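PDB 3C0T: mediator of RNA polymerase II transcription subunit 18 from Schizosaccharomyces pombe, which serves as a subunit of the Mediator coactivator complex, which relays signals from gene-specific regulators to the basal RNA polymerase II machinery. Local coordinates for residues N20-T25 and S197-L202. Residues are numbered along the deposited sequence; the frame is centred on the assembly and turned at random.
Sequences NSLSKT and SAFCDL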
loop_
_atom_site.group_PDB
_atom_site.type_symbol
_atom_site.label_atom_id
_atom_site.label_comp_id
_atom_site.label_asym_id
_atom_site.label_seq_id
_atom_site.Cartn_x
_atom_site.Cartn_y
_atom_site.Cartn_z
ATOM N N ASN A 20 -9.977 8.145 15.614
ATOM C CA ASN A 20 -11.276 8.682 16.022
ATOM C C ASN A 20 -11.634 9.901 15.161
ATOM O O ASN A 20 -12.797 10.081 14.794
ATOM C CB ASN A 20 -11.273 9.067 17.503
ATOM C CG ASN A 20 -11.309 7.853 18.427
ATOM O OD1 ASN A 20 -11.977 6.849 18.137
ATOM N ND2 ASN A 20 -10.604 7.947 19.554
ATOM N N SER A 21 -10.642 10.733 14.839
ATOM C CA SER A 21 -10.893 11.904 13.997
ATOM C C SER A 21 -11.348 11.441 12.612
ATOM O O SER A 21 -12.257 12.028 12.021
ATOM C CB SER A 21 -9.631 12.757 13.846
ATOM O OG SER A 21 -9.296 13.410 15.054
ATOM N N LEU A 22 -10.713 10.385 12.103
ATOM C CA LEU A 22 -11.060 9.850 10.798
ATOM C C LEU A 22 -12.470 9.271 10.818
ATOM O O LEU A 22 -13.199 9.356 9.818
ATOM C CB LEU A 22 -10.058 8.773 10.374
ATOM C CG LEU A 22 -8.618 9.199 10.053
ATOM C CD1 LEU A 22 -7.744 7.952 9.884
ATOM C CD2 LEU A 22 -8.589 10.043 8.783
ATOM N N SER A 23 -12.861 8.684 11.949
ATOM C CA SER A 23 -14.195 8.094 12.076
ATOM C C SER A 23 -15.250 9.170 12.237
ATOM O O SER A 23 -16.418 8.965 11.912
ATOM C CB SER A 23 -14.268 7.141 13.276
ATOM O OG SER A 23 -13.634 5.908 12.992
ATOM N N LYS A 24 -14.832 10.315 12.754
ATOM C CA LYS A 24 -15.741 11.424 12.962
ATOM C C LYS A 24 -15.980 12.201 11.667
ATOM O O LYS A 24 -17.065 12.744 11.466
ATOM C CB LYS A 24 -15.179 12.359 14.036
ATOM C CG LYS A 24 -15.895 13.698 14.156
ATOM C CD LYS A 24 -15.263 14.550 15.252
ATOM C CE LYS A 24 -15.658 16.024 15.137
ATOM N NZ LYS A 24 -15.059 16.680 13.928
ATOM N N THR A 25 -14.982 12.238 10.783
ATOM C CA THR A 25 -15.120 12.987 9.540
ATOM C C THR A 25 -15.311 12.192 8.250
ATOM O O THR A 25 -15.789 12.746 7.261
ATOM C CB THR A 25 -13.918 13.935 9.330
ATOM O OG1 THR A 25 -12.747 13.170 9.030
ATOM C CG2 THR A 25 -13.660 14.750 10.584
ATOM N N SER A 197 -6.356 17.992 7.334
ATOM C CA SER A 197 -5.246 18.876 7.684
ATOM C C SER A 197 -5.196 19.250 9.156
ATOM O O SER A 197 -4.158 19.680 9.651
ATOM C CB SER A 197 -5.321 20.155 6.853
ATOM O OG SER A 197 -6.537 20.843 7.119
ATOM N N ALA A 198 -6.318 19.107 9.851
ATOM C CA ALA A 198 -6.371 19.446 11.269
ATOM C C ALA A 198 -5.613 18.434 12.116
ATOM O O ALA A 198 -5.263 18.724 13.260
ATOM C CB ALA A 198 -7.823 19.528 11.742
ATOM N N PHE A 199 -5.359 17.249 11.566
ATOM C CA PHE A 199 -4.650 16.231 12.332
ATOM C C PHE A 199 -3.612 15.397 11.599
ATOM O O PHE A 199 -3.139 14.404 12.134
ATOM C CB PHE A 199 -5.651 15.306 13.028
ATOM C CG PHE A 199 -6.714 14.764 12.121
ATOM C CD1 PHE A 199 -6.441 13.703 11.264
ATOM C CD2 PHE A 199 -7.993 15.317 12.129
ATOM C CE1 PHE A 199 -7.429 13.199 10.427
ATOM C CE2 PHE A 199 -8.989 14.827 11.299
ATOM C CZ PHE A 199 -8.710 13.764 10.444
ATOM N N CYS A 200 -3.252 15.789 10.383
ATOM C CA CYS A 200 -2.236 15.056 9.638
ATOM C C CYS A 200 -1.831 15.789 8.378
ATOM O O CYS A 200 -2.683 16.208 7.601
ATOM C CB CYS A 200 -2.720 13.654 9.251
ATOM S SG CYS A 200 -1.419 12.695 8.391
ATOM N N ASP A 201 -0.528 15.932 8.169
ATOM C CA ASP A 201 -0.039 16.618 6.991
ATOM C C ASP A 201 0.108 15.643 5.832
ATOM O O ASP A 201 0.853 14.665 5.912
ATOM C CB ASP A 201 1.300 17.300 7.279
ATOM C CG ASP A 201 1.840 18.058 6.074
ATOM O OD1 ASP A 201 1.109 18.908 5.510
ATOM O OD2 ASP A 201 3.002 17.804 5.687
ATOM N N LEU A 202 -0.614 15.922 4.754
ATOM C CA LEU A 202 -0.576 15.079 3.572
ATOM C C LEU A 202 0.141 15.775 2.422
ATOM O O LEU A 202 -0.139 16.937 2.107
ATOM C CB LEU A 202 -1.997 14.710 3.146
ATOM C CG LEU A 202 -2.819 13.864 4.121
ATOM C CD1 LEU A 202 -4.241 13.718 3.586
ATOM C CD2 LEU A 202 -2.168 12.494 4.303
#
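The carbonyl oxygen of Ser-21, on the helical turn that meets the ring of Phe-199, accepts two hydrogen bonds from Thr-25, Thr-25 N to Ser-21 O at 3.0 Å and Thr-25 OG1 to Ser-21 O at 3.2 Å; Lys-24 N adds a weak third. The contact joins helix 15-25 to the loop following helix 179-196, both beside the large, curled antiparallel sheet of the chain, an architecture consistent with the CYTH clan to which the Med18 family belongs. The two Thr-25 donors come from opposite faces of the carbonyl plane, and the hydroxyl lies tilted 30° out of it. Threonine suits this last turn of the helix, since its OG1 can bond back to the turn before while still bordering the aromatic ring.

Phe-199 reaches from the loop to the helix. With CG lying between its backbone N and carbonyl carbon (chi1 50°), its ring turns one face to Ser-21. There Ser-21 CB makes a CH-pi contact, 3.5 Å from the ring centroid and 20° off the normal. A small serine allows this close approach, and its OG is satisfied within the helix by the carbonyl of Ala-17. Arg-14 NH2 donates a hydrogen bond to the carbonyl oxygen of Phe-199, adding a polar tie. Leu-22, which also packs on Leu-196, supplies the apolar partner: its CD2 meets the ring edge near the ring plane, 3.7 Å from Phe-199 CE1.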